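Local structure of putative DD-carboxypeptidase TP_0574 (Treponema pallidum, 1O75) at residues G345-I350 with L381-L386; Q68-V73 with G154-P159; V160-E165 with K190-E195; F366-P371 with E395-V400. The protein is a penicillin-binding membrane lipoprotein with zinc-dependent carboxypeptidase activity, possibly a D,D-carboxypeptidase that lowers peptidoglycan cross-linking. The protein carries 2 engineered substitutions. All coordinates share one frame; numbering follows the deposited sequence.

Contact 1: residues G345-I350 with L381-L386; sequences GKVLTI and LGQNVL
Leu381 brings its CD1 methyl to CG2 of Ile350, 4.3 Å away, where two antiparallel strands begin to pair. Gly382 then exchanges both backbone bonds with Ile350: Ile350 N to Gly382 O and Gly382 N to Ile350 O are each 2.6 Å. The contact then turns to the other face of the sheet. Gln383 runs alongside Thr349, its CG 3.8 Å from Thr349 OG1, while its CB touches Val347 CG1. Asn384 returns to the face of Leu348 and Ile350 and adds a polar feature. With CG beside its backbone N (chi1 -55°), ND2 curls back to Leu348 O at 2.9 Å, a nearly straight bond in the plane of the Asn384 side-chain amide, though tilted from the carbonyl plane. The same oxygen takes a weak bond from Asn384 N, and OD1 accepts from Ser380 N, so both ends of the amide are held and its rotation is fixed. Val385 meets Val347 through CG2 methyls, and Leu386 rests CD1 against Leu348 CB and CD2, 3.8 Å from each. Strand 347-351 is the middle of a three-stranded sheet, between 382-385 and 340-344; Leu348 also packs on Ile341 and Leu343, and Leu386 reaches Val374 and Gln377 of strand 372-378.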
loop_
_atom_site.group_PDB
_atom_site.type_symbol
_atom_site.label_atom_id
_atom_site.label_comp_id
_atom_site.label_asym_id
_atom_site.label_seq_id
_atom_site.Cartn_x
_atom_site.Cartn_y
_atom_site.Cartn_z
ATOM N N GLY B 345 18.236 12.267 -21.724
ATOM C CA GLY B 345 17.243 11.829 -22.688
ATOM C C GLY B 345 16.627 10.522 -22.228
ATOM O O GLY B 345 15.847 10.496 -21.271
ATOM N N LYS B 346 16.982 9.438 -22.915
ATOM C CA LYS B 346 16.489 8.105 -22.582
ATOM C C LYS B 346 17.687 7.245 -22.191
ATOM O O LYS B 346 17.646 6.017 -22.287
ATOM C CB LYS B 346 15.788 7.476 -23.792
ATOM C CG LYS B 346 14.610 8.274 -24.330
ATOM C CD LYS B 346 13.906 7.529 -25.458
ATOM C CE LYS B 346 12.688 8.296 -25.950
ATOM N NZ LYS B 346 12.026 7.651 -27.119
ATOM N N VAL B 347 18.750 7.898 -21.737
ATOM C CA VAL B 347 19.973 7.193 -21.381
ATOM C C VAL B 347 20.402 7.300 -19.925
ATOM O O VAL B 347 20.477 8.389 -19.357
ATOM C CB VAL B 347 21.146 7.690 -22.250
ATOM C CG1 VAL B 347 22.374 6.817 -22.022
ATOM C CG2 VAL B 347 20.735 7.694 -23.714
ATOM N N LEU B 348 20.695 6.148 -19.334
ATOM C CA LEU B 348 21.161 6.068 -17.955
ATOM C C LEU B 348 22.623 5.634 -18.023
ATOM O O LEU B 348 22.938 4.543 -18.501
ATOM C CB LEU B 348 20.321 5.046 -17.172
ATOM C CG LEU B 348 20.833 4.511 -15.828
ATOM C CD1 LEU B 348 21.309 5.643 -14.944
ATOM C CD2 LEU B 348 19.716 3.726 -15.149
ATOM N N THR B 349 23.519 6.499 -17.562
ATOM C CA THR B 349 24.941 6.190 -17.601
ATOM C C THR B 349 25.484 5.747 -16.247
ATOM O O THR B 349 25.423 6.488 -15.265
ATOM C CB THR B 349 25.754 7.404 -18.110
ATOM O OG1 THR B 349 25.367 7.706 -19.458
ATOM C CG2 THR B 349 27.246 7.105 -18.076
ATOM N N ILE B 350 26.022 4.532 -16.211
ATOM C CA ILE B 350 26.580 3.965 -14.990
ATOM C C ILE B 350 28.087 3.742 -15.072
ATOM O O ILE B 350 28.578 3.026 -15.944
ATOM C CB ILE B 350 25.903 2.622 -14.648
ATOM C CG1 ILE B 350 24.460 2.873 -14.217
ATOM C CG2 ILE B 350 26.671 1.909 -13.552
ATOM C CD1 ILE B 350 23.771 1.657 -13.670
ATOM N N LEU B 381 27.260 -1.771 -16.884
ATOM C CA LEU B 381 28.183 -0.646 -16.821
ATOM C C LEU B 381 28.165 0.147 -18.135
ATOM O O LEU B 381 28.017 -0.428 -19.218
ATOM C CB LEU B 381 29.590 -1.172 -16.522
ATOM C CG LEU B 381 30.748 -0.194 -16.332
ATOM C CD1 LEU B 381 30.440 0.803 -15.219
ATOM C CD2 LEU B 381 31.999 -0.994 -16.005
ATOM N N GLY B 382 28.300 1.467 -18.035
ATOM C CA GLY B 382 28.302 2.304 -19.225
ATOM C C GLY B 382 27.024 3.093 -19.472
ATOM O O GLY B 382 26.564 3.844 -18.611
ATOM N N GLN B 383 26.449 2.928 -20.659
ATOM C CA GLN B 383 25.225 3.635 -21.020
ATOM C C GLN B 383 24.052 2.668 -21.162
ATOM O O GLN B 383 24.202 1.562 -21.681
ATOM C CB GLN B 383 25.437 4.404 -22.325
ATOM C CG GLN B 383 26.557 5.438 -22.249
ATOM C CD GLN B 383 26.811 6.131 -23.582
ATOM O OE1 GLN B 383 25.899 6.707 -24.177
ATOM N NE2 GLN B 383 28.055 6.082 -24.053
ATOM N N ASN B 384 22.881 3.092 -20.698
ATOM C CA ASN B 384 21.688 2.256 -20.749
ATOM C C ASN B 384 20.472 3.020 -21.273
ATOM O O ASN B 384 19.916 3.866 -20.574
ATOM C CB ASN B 384 21.382 1.723 -19.347
ATOM C CG ASN B 384 22.562 0.998 -18.724
ATOM O OD1 ASN B 384 22.678 -0.227 -18.820
ATOM N ND2 ASN B 384 23.453 1.754 -18.090
ATOM N N VAL B 385 20.065 2.722 -22.504
ATOM C CA VAL B 385 18.901 3.376 -23.094
ATOM C C VAL B 385 17.671 2.704 -22.490
ATOM O O VAL B 385 17.570 1.474 -22.476
ATOM C CB VAL B 385 18.881 3.214 -24.639
ATOM C CG1 VAL B 385 17.662 3.923 -25.227
ATOM C CG2 VAL B 385 20.169 3.780 -25.236
ATOM N N LEU B 386 16.738 3.511 -21.995
ATOM C CA LEU B 386 15.545 2.971 -21.353
ATOM C C LEU B 386 14.214 3.452 -21.942
ATOM O O LEU B 386 14.165 4.424 -22.704
ATOM C CB LEU B 386 15.596 3.296 -19.855
ATOM C CG LEU B 386 16.844 2.818 -19.103
ATOM C CD1 LEU B 386 16.935 3.505 -17.747
ATOM C CD2 LEU B 386 16.795 1.308 -18.943
#

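Contact 2: residues Q68-V73 with G154-P159; sequences QYAVEV and GMKFVP
Gln68 and Tyr69 meet Gly154, Met155 and Lys156 in a short antiparallel ladder, at the point where the long strand 143-163 turns a corner at Lys156 and parts from strand 69-85. The tight part lies before the corner. Ala70 N gives a bond to Gly154 O at 3.0 Å, and Lys156 N gives one to Gln68 O at 2.8 Å. Gly154 O also sits at the edge of the Tyr69 ring, near its plane, and Met155 runs alongside that ring with CG 3.7 Å from Tyr69 CE1. Beyond the pair, Tyr69 OH bonds to Asn256 O of strand 255-262, and its ring also meets that of His280, planes almost parallel. Lys156 lies along the backbone of Tyr69, CG 3.6 Å from Tyr69 C; a bend at chi3 (-62°) then sends NZ to Ser108 OG and Gln66 O.

Past the corner the strands diverge, and a water replaces direct pairing. It donates to Gln68 O at 2.8 Å and accepts from Phe157 N at 2.7 Å, so Gln68 O serves both the last direct bond of the ladder and the first bridged one. The backbones are joined here through water, yet the side chains still touch. Gln68, whose NE2 makes a weak bond to Phe255 O, crosses Phe157 at about a right angle, amide and ring planes 26° apart, and its OE1 lies at the ring edge, 3.1 Å from Phe157 CD2.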
loop_
_atom_site.group_PDB
_atom_site.type_symbol
_atom_site.label_atom_id
_atom_site.label_comp_id
_atom_site.label_asym_id
_atom_site.label_seq_id
_atom_site.Cartn_x
_atom_site.Cartn_y
_atom_site.Cartn_z
ATOM N N GLN B 68 -1.366 -2.411 23.058
ATOM C CA GLN B 68 -0.463 -3.352 23.722
ATOM C C GLN B 68 0.678 -2.718 24.505
ATOM O O GLN B 68 1.327 -3.399 25.310
ATOM C CB GLN B 68 0.147 -4.306 22.678
ATOM C CG GLN B 68 -0.784 -5.407 22.216
ATOM C CD GLN B 68 -0.780 -6.569 23.164
ATOM O OE1 GLN B 68 -1.781 -6.639 24.007
ATOM N NE2 GLN B 68 0.144 -7.396 23.157
ATOM N N TYR B 69 0.935 -1.437 24.275
ATOM C CA TYR B 69 2.056 -0.756 24.921
ATOM C C TYR B 69 1.675 0.352 25.905
ATOM O O TYR B 69 0.576 0.913 25.820
ATOM C CB TYR B 69 2.969 -0.169 23.836
ATOM C CG TYR B 69 3.420 -1.216 22.823
ATOM C CD1 TYR B 69 4.549 -2.017 23.061
ATOM C CD2 TYR B 69 2.690 -1.442 21.652
ATOM C CE1 TYR B 69 4.937 -3.039 22.143
ATOM C CE2 TYR B 69 3.073 -2.445 20.733
ATOM C CZ TYR B 69 4.190 -3.237 20.996
ATOM O OH TYR B 69 4.531 -4.244 20.130
ATOM N N ALA B 70 2.603 0.664 26.814
ATOM C CA ALA B 70 2.433 1.730 27.813
ATOM C C ALA B 70 2.895 2.972 27.071
ATOM O O ALA B 70 4.093 3.186 26.868
ATOM C CB ALA B 70 3.324 1.465 29.048
ATOM N N VAL B 71 1.942 3.800 26.663
ATOM C CA VAL B 71 2.259 4.975 25.858
ATOM C C VAL B 71 1.863 6.312 26.459
ATOM O O VAL B 71 0.819 6.416 27.108
ATOM C CB VAL B 71 1.516 4.883 24.501
ATOM C CG1 VAL B 71 1.792 6.145 23.640
ATOM C CG2 VAL B 71 1.907 3.598 23.786
ATOM N N GLU B 72 2.687 7.331 26.227
ATOM C CA GLU B 72 2.349 8.690 26.651
ATOM C C GLU B 72 2.494 9.552 25.413
ATOM O O GLU B 72 3.396 9.332 24.591
ATOM C CB GLU B 72 3.304 9.236 27.726
ATOM C CG GLU B 72 3.169 8.589 29.088
ATOM C CD GLU B 72 4.163 9.169 30.078
ATOM O OE1 GLU B 72 5.382 9.096 29.825
ATOM O OE2 GLU B 72 3.726 9.712 31.104
ATOM N N VAL B 73 1.609 10.530 25.264
ATOM C CA VAL B 73 1.695 11.433 24.141
ATOM C C VAL B 73 1.715 12.859 24.669
ATOM O O VAL B 73 1.143 13.156 25.720
ATOM C CB VAL B 73 0.507 11.259 23.152
ATOM C CG1 VAL B 73 0.600 9.901 22.471
ATOM C CG2 VAL B 73 -0.809 11.358 23.888
ATOM N N GLY B 154 7.100 0.306 27.328
ATOM C CA GLY B 154 7.142 -1.135 27.313
ATOM C C GLY B 154 5.802 -1.752 26.965
ATOM O O GLY B 154 4.949 -1.126 26.330
ATOM N N MET B 155 5.612 -2.980 27.412
ATOM C CA MET B 155 4.424 -3.747 27.094
ATOM C C MET B 155 3.464 -3.894 28.262
ATOM O O MET B 155 3.865 -4.219 29.380
ATOM C CB MET B 155 4.863 -5.119 26.557
ATOM C CG MET B 155 5.668 -5.013 25.244
ATOM S SD MET B 155 6.810 -6.389 25.065
ATOM C CE MET B 155 8.209 -5.701 25.985
ATOM N N LYS B 156 2.186 -3.644 27.997
ATOM C CA LYS B 156 1.180 -3.724 29.057
ATOM C C LYS B 156 0.842 -5.143 29.466
ATOM O O LYS B 156 0.585 -5.392 30.644
ATOM C CB LYS B 156 -0.119 -2.997 28.641
ATOM C CG LYS B 156 0.012 -1.488 28.544
ATOM C CD LYS B 156 -1.364 -0.810 28.375
ATOM C CE LYS B 156 -2.044 -1.233 27.098
ATOM N NZ LYS B 156 -3.444 -0.682 26.947
ATOM N N PHE B 157 0.849 -6.068 28.508
ATOM C CA PHE B 157 0.489 -7.457 28.763
ATOM C C PHE B 157 1.565 -8.533 28.504
ATOM O O PHE B 157 1.651 -9.118 27.424
ATOM C CB PHE B 157 -0.783 -7.812 27.968
ATOM C CG PHE B 157 -1.885 -6.792 28.099
ATOM C CD1 PHE B 157 -2.539 -6.606 29.316
ATOM C CD2 PHE B 157 -2.230 -5.978 27.022
ATOM C CE1 PHE B 157 -3.534 -5.609 29.460
ATOM C CE2 PHE B 157 -3.222 -4.981 27.150
ATOM C CZ PHE B 157 -3.871 -4.800 28.370
ATOM N N VAL B 158 2.366 -8.798 29.524
ATOM C CA VAL B 158 3.393 -9.823 29.452
ATOM C C VAL B 158 2.908 -10.996 30.316
ATOM O O VAL B 158 2.630 -10.810 31.498
ATOM C CB VAL B 158 4.735 -9.310 30.036
ATOM C CG1 VAL B 158 5.767 -10.447 30.032
ATOM C CG2 VAL B 158 5.238 -8.101 29.229
ATOM N N PRO B 159 2.801 -12.211 29.748
ATOM C CA PRO B 159 2.341 -13.335 30.569
ATOM C C PRO B 159 3.394 -13.704 31.615
ATOM O O PRO B 159 4.561 -13.978 31.286
ATOM C CB PRO B 159 2.099 -14.441 29.549
ATOM C CG PRO B 159 3.119 -14.146 28.482
ATOM C CD PRO B 159 3.066 -12.638 28.363
HETATM O O HOH W 1 1.486 -6.097 25.840
#

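Contact 3: residues V160-E165 with K190-E195; sequences VAVPHE and KTMLTE
Ala161 lies opposite Thr191 and bonds to Lys190 and Met192 in a parallel beta ladder, the parallel step of an otherwise antiparallel mixed sheet. Two bonds make the first shell. Ala161 N donates to Lys190 O at 3.0 Å, and Met192 N donates to Ala161 O at the same length, nearly along the C=O axis, so Ala161 is held through both its N-H and its C=O, by residues 190 and 192. Backbone CH groups add to this: Val160 CA lies 3.1 Å from Lys190 O. On one face Ala161 CB touches Thr191 OG1.

Farther along, the strands splay, at 29° between their directions, and side chains take over from backbone bonds. Met192 is fully extended, with CG opposite the backbone N across chi1 (-168°), and lies alongside Val162, with SD 4.1 Å from Val162 CG1.

A second shell positions these groups. Helix 167-173, on the connection between the two strands, places Ala170 against both Val162 and Met192, while Phe198 packs on Val160 and Met192. Lys190 turns its amine away to a salt bridge with Glu24 and hydrogen bonds from NZ to the carbonyl oxygens of Ser199 and Tyr20, and makes a cation-pi contact with Tyr20. Past the last ladder bond, Pro163, lacking an N-H to offer, crosses Met192 at about a right angle, with Pro163 CD 4.0 Å from Met192 CB and 3.5 Å from Met192 O.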
loop_
_atom_site.group_PDB
_atom_site.type_symbol
_atom_site.label_atom_id
_atom_site.label_comp_id
_atom_site.label_asym_id
_atom_site.label_seq_id
_atom_site.Cartn_x
_atom_site.Cartn_y
_atom_site.Cartn_z
ATOM N N VAL B 160 2.992 -13.689 32.884
ATOM C CA VAL B 160 3.928 -14.008 33.954
ATOM C C VAL B 160 3.434 -15.022 34.986
ATOM O O VAL B 160 2.228 -15.293 35.103
ATOM C CB VAL B 160 4.368 -12.733 34.724
ATOM C CG1 VAL B 160 5.194 -11.822 33.817
ATOM C CG2 VAL B 160 3.139 -11.982 35.265
ATOM N N ALA B 161 4.402 -15.596 35.701
ATOM C CA ALA B 161 4.156 -16.545 36.793
ATOM C C ALA B 161 4.741 -15.792 37.974
ATOM O O ALA B 161 5.916 -15.413 37.946
ATOM C CB ALA B 161 4.911 -17.848 36.572
ATOM N N VAL B 162 3.923 -15.550 38.994
ATOM C CA VAL B 162 4.348 -14.790 40.161
ATOM C C VAL B 162 4.289 -15.632 41.435
ATOM O O VAL B 162 3.230 -16.142 41.801
ATOM C CB VAL B 162 3.445 -13.535 40.363
ATOM C CG1 VAL B 162 3.878 -12.753 41.600
ATOM C CG2 VAL B 162 3.506 -12.647 39.129
ATOM N N PRO B 163 5.433 -15.788 42.119
ATOM C CA PRO B 163 5.460 -16.578 43.353
ATOM C C PRO B 163 4.626 -15.857 44.404
ATOM O O PRO B 163 4.610 -14.628 44.457
ATOM C CB PRO B 163 6.946 -16.605 43.724
ATOM C CG PRO B 163 7.649 -16.346 42.410
ATOM C CD PRO B 163 6.778 -15.288 41.790
ATOM N N HIS B 164 3.939 -16.629 45.236
ATOM C CA HIS B 164 3.101 -16.073 46.290
ATOM C C HIS B 164 3.740 -14.908 47.051
ATOM O O HIS B 164 3.124 -13.862 47.218
ATOM C CB HIS B 164 2.722 -17.172 47.283
ATOM C CG HIS B 164 1.795 -16.706 48.358
ATOM N ND1 HIS B 164 0.464 -16.436 48.124
ATOM C CD2 HIS B 164 2.020 -16.403 49.658
ATOM C CE1 HIS B 164 -0.091 -15.982 49.234
ATOM N NE2 HIS B 164 0.832 -15.951 50.180
ATOM N N GLU B 165 4.972 -15.082 47.508
ATOM C CA GLU B 165 5.650 -14.026 48.254
ATOM C C GLU B 165 5.836 -12.724 47.483
ATOM O O GLU B 165 6.050 -11.667 48.083
ATOM C CB GLU B 165 7.023 -14.504 48.739
ATOM C CG GLU B 165 7.929 -15.034 47.634
ATOM C CD GLU B 165 7.757 -16.527 47.409
ATOM O OE1 GLU B 165 6.607 -16.989 47.246
ATOM O OE2 GLU B 165 8.781 -17.247 47.397
ATOM N N LYS B 190 7.003 -15.618 31.498
ATOM C CA LYS B 190 8.224 -15.168 32.164
ATOM C C LYS B 190 7.957 -15.251 33.666
ATOM O O LYS B 190 6.890 -14.844 34.135
ATOM C CB LYS B 190 8.576 -13.725 31.789
ATOM C CG LYS B 190 8.986 -13.520 30.329
ATOM C CD LYS B 190 9.041 -12.029 30.036
ATOM C CE LYS B 190 10.289 -11.613 29.331
ATOM N NZ LYS B 190 11.488 -11.725 30.160
ATOM N N THR B 191 8.928 -15.762 34.419
ATOM C CA THR B 191 8.755 -15.926 35.861
ATOM C C THR B 191 9.378 -14.803 36.684
ATOM O O THR B 191 10.536 -14.434 36.502
ATOM C CB THR B 191 9.319 -17.303 36.279
ATOM O OG1 THR B 191 8.589 -18.317 35.571
ATOM C CG2 THR B 191 9.188 -17.533 37.805
ATOM N N MET B 192 8.591 -14.222 37.582
ATOM C CA MET B 192 9.120 -13.149 38.412
ATOM C C MET B 192 10.142 -13.807 39.329
ATOM O O MET B 192 9.808 -14.763 40.023
ATOM C CB MET B 192 7.999 -12.488 39.218
ATOM C CG MET B 192 8.420 -11.197 39.876
ATOM S SD MET B 192 7.012 -10.290 40.553
ATOM C CE MET B 192 7.774 -8.755 40.915
ATOM N N LEU B 193 11.381 -13.316 39.294
ATOM C CA LEU B 193 12.477 -13.881 40.085
ATOM C C LEU B 193 12.712 -13.149 41.398
ATOM O O LEU B 193 13.053 -13.765 42.408
ATOM C CB LEU B 193 13.777 -13.864 39.272
ATOM C CG LEU B 193 13.739 -14.667 37.967
ATOM C CD1 LEU B 193 14.948 -14.334 37.100
ATOM C CD2 LEU B 193 13.684 -16.143 38.299
ATOM N N THR B 194 12.565 -11.833 41.372
ATOM C CA THR B 194 12.749 -11.036 42.568
ATOM C C THR B 194 11.732 -9.910 42.518
ATOM O O THR B 194 10.916 -9.837 41.596
ATOM C CB THR B 194 14.151 -10.419 42.650
ATOM O OG1 THR B 194 14.306 -9.454 41.608
ATOM C CG2 THR B 194 15.232 -11.498 42.511
ATOM N N GLU B 195 11.793 -9.028 43.504
ATOM C CA GLU B 195 10.869 -7.912 43.580
ATOM C C GLU B 195 10.959 -7.012 42.349
ATOM O O GLU B 195 10.055 -6.223 42.079
ATOM C CB GLU B 195 11.179 -7.092 44.828
ATOM C CG GLU B 195 12.505 -6.383 44.762
ATOM C CD GLU B 195 12.857 -5.712 46.072
ATOM O OE1 GLU B 195 11.961 -5.079 46.670
ATOM O OE2 GLU B 195 14.030 -5.812 46.499
#

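Contact 4: residues F366-P371 with E395-V400; sequences FADGQP and EYTVEV
Phe366 and Thr397 form an antiparallel hydrogen-bonded pair in which each residue satisfies the other's backbone: Phe366 N gives to Thr397 O at 3.0 Å, and Thr397 N gives to Phe366 O at 2.7 Å. Their strands, 362-367 and 396-401, are the two inner ones of an antiparallel four-stranded sheet, flanked by 372-378 and 408-412. The same two side chains lie alongside each other. With chi1 at 59°, Phe366 CG lies between the backbone N and the carbonyl carbon, and this turns one ring face to Thr397 CB, 3.9 Å from the centroid, a CH-pi contact; Thr397 CG2 meets Phe366 CZ. The hydroxyl of Thr397 is bonded to Lys411 NZ, on the adjacent strand 408-412.

Next along, Ala367 packs its CB against Tyr396 CD2 at 4.0 Å; the phenol oxygen bonds to Thr391 N, and the ring meets Phe390 edge-to-face. Beyond Ala367 the chain reverses, with Gln370 N bonded to Ala367 O at 2.8 Å. Within that turn Asp368 N is buried and has no partner.

Asp368 and Glu395 present carboxylates to each other, OD1 to OE2 3.7 Å, with planes nearly perpendicular. Lys411 makes a long, weak ion pair with Asp368, and Lys411 of the second subunit makes another. The chemistry is thus mixed: a well-satisfied backbone pair beside two acids whose mutual repulsion probably raises their proton affinity, an effect the lysines would partly offset.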
loop_
_atom_site.group_PDB
_atom_site.type_symbol
_atom_site.label_atom_id
_atom_site.label_comp_id
_atom_site.label_asym_id
_atom_site.label_seq_id
_atom_site.Cartn_x
_atom_site.Cartn_y
_atom_site.Cartn_z
ATOM N N PHE B 366 12.556 7.269 -10.442
ATOM C CA PHE B 366 11.344 8.014 -10.170
ATOM C C PHE B 366 11.637 9.393 -9.615
ATOM O O PHE B 366 12.606 9.577 -8.876
ATOM C CB PHE B 366 10.464 7.227 -9.187
ATOM C CG PHE B 366 11.134 6.924 -7.871
ATOM C CD1 PHE B 366 11.088 7.837 -6.819
ATOM C CD2 PHE B 366 11.814 5.724 -7.684
ATOM C CE1 PHE B 366 11.710 7.557 -5.596
ATOM C CE2 PHE B 366 12.438 5.435 -6.468
ATOM C CZ PHE B 366 12.385 6.354 -5.422
ATOM N N ALA B 367 10.810 10.367 -9.987
ATOM C CA ALA B 367 10.978 11.726 -9.492
ATOM C C ALA B 367 10.423 11.736 -8.073
ATOM O O ALA B 367 9.436 11.060 -7.786
ATOM C CB ALA B 367 10.224 12.703 -10.370
ATOM N N ASP B 368 11.072 12.496 -7.195
ATOM C CA ASP B 368 10.707 12.596 -5.779
ATOM C C ASP B 368 9.365 11.978 -5.368
ATOM O O ASP B 368 9.334 10.858 -4.848
ATOM C CB ASP B 368 10.784 14.062 -5.313
ATOM C CG ASP B 368 12.185 14.667 -5.489
ATOM O OD1 ASP B 368 13.193 13.947 -5.285
ATOM O OD2 ASP B 368 12.282 15.874 -5.823
ATOM N N GLY B 369 8.262 12.688 -5.597
ATOM C CA GLY B 369 6.964 12.153 -5.213
ATOM C C GLY B 369 6.094 11.794 -6.405
ATOM O O GLY B 369 4.918 12.178 -6.481
ATOM N N GLN B 370 6.665 11.037 -7.332
ATOM C CA GLN B 370 5.957 10.642 -8.537
ATOM C C GLN B 370 6.021 9.143 -8.783
ATOM O O GLN B 370 6.802 8.439 -8.155
ATOM C CB GLN B 370 6.565 11.369 -9.734
ATOM C CG GLN B 370 6.441 12.875 -9.663
ATOM C CD GLN B 370 5.010 13.336 -9.848
ATOM O OE1 GLN B 370 4.367 13.006 -10.848
ATOM N NE2 GLN B 370 4.502 14.103 -8.889
ATOM N N PRO B 371 5.177 8.633 -9.696
ATOM C CA PRO B 371 5.177 7.199 -10.008
ATOM C C PRO B 371 6.487 6.871 -10.717
ATOM O O PRO B 371 7.094 7.749 -11.313
ATOM C CB PRO B 371 3.978 7.044 -10.941
ATOM C CG PRO B 371 3.064 8.158 -10.513
ATOM C CD PRO B 371 4.017 9.302 -10.310
ATOM N N GLU B 395 15.353 16.406 -11.154
ATOM C CA GLU B 395 16.170 15.537 -10.316
ATOM C C GLU B 395 15.389 14.274 -9.972
ATOM O O GLU B 395 14.416 14.317 -9.212
ATOM C CB GLU B 395 16.574 16.250 -9.027
ATOM C CG GLU B 395 17.067 15.306 -7.943
ATOM C CD GLU B 395 17.242 15.995 -6.602
ATOM O OE1 GLU B 395 18.317 16.588 -6.367
ATOM O OE2 GLU B 395 16.296 15.953 -5.785
ATOM N N TYR B 396 15.821 13.153 -10.542
ATOM C CA TYR B 396 15.185 11.863 -10.303
ATOM C C TYR B 396 15.955 11.039 -9.279
ATOM O O TYR B 396 17.141 11.275 -9.023
ATOM C CB TYR B 396 15.106 11.049 -11.598
ATOM C CG TYR B 396 14.270 11.659 -12.695
ATOM C CD1 TYR B 396 14.790 12.643 -13.536
ATOM C CD2 TYR B 396 12.960 11.233 -12.909
ATOM C CE1 TYR B 396 14.018 13.187 -14.578
ATOM C CE2 TYR B 396 12.185 11.765 -13.937
ATOM C CZ TYR B 396 12.717 12.738 -14.769
ATOM O OH TYR B 396 11.950 13.238 -15.798
ATOM N N THR B 397 15.270 10.070 -8.686
ATOM C CA THR B 397 15.901 9.175 -7.731
ATOM C C THR B 397 16.154 7.906 -8.528
ATOM O O THR B 397 15.277 7.454 -9.278
ATOM C CB THR B 397 14.969 8.842 -6.545
ATOM O OG1 THR B 397 14.716 10.031 -5.785
ATOM C CG2 THR B 397 15.611 7.791 -5.634
ATOM N N VAL B 398 17.362 7.363 -8.395
ATOM C CA VAL B 398 17.739 6.130 -9.076
ATOM C C VAL B 398 18.180 5.124 -8.025
ATOM O O VAL B 398 19.166 5.344 -7.312
ATOM C CB VAL B 398 18.930 6.321 -10.048
ATOM C CG1 VAL B 398 19.214 5.008 -10.784
ATOM C CG2 VAL B 398 18.628 7.427 -11.038
ATOM N N GLU B 399 17.442 4.027 -7.916
ATOM C CA GLU B 399 17.807 3.002 -6.957
ATOM C C GLU B 399 18.467 1.868 -7.722
ATOM O O GLU B 399 17.951 1.409 -8.741
ATOM C CB GLU B 399 16.584 2.475 -6.203
ATOM C CG GLU B 399 16.944 1.333 -5.255
ATOM C CD GLU B 399 15.795 0.895 -4.375
ATOM O OE1 GLU B 399 15.275 1.739 -3.620
ATOM O OE2 GLU B 399 15.420 -0.292 -4.434
ATOM N N VAL B 400 19.619 1.432 -7.236
ATOM C CA VAL B 400 20.337 0.343 -7.876
ATOM C C VAL B 400 20.396 -0.844 -6.938
ATOM O O VAL B 400 20.903 -0.736 -5.826
ATOM C CB VAL B 400 21.778 0.746 -8.237
ATOM C CG1 VAL B 400 22.519 -0.444 -8.834
ATOM C CG2 VAL B 400 21.749 1.907 -9.222
#

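Contacts 2 and 3 come first along the chain and contacts 1 and 4 last, on opposite sides of the molecule's centre; contacts 1 and 3 are 65 Å apart between centres. The early pair shares strand 143-163 and one mixed sheet, with centres 19 Å apart, and is joined where Pro159 O probably bonds Lys190 N. The later pair, with centres 15 Å apart, alternates along the chain: strands 347-351, 362-367, 382-385 and 396-401 fall in turn into a three-stranded and a four-stranded sheet, which pack together in a beta sandwich. The contacts thus sample two well-separated ends of a four-domain protein.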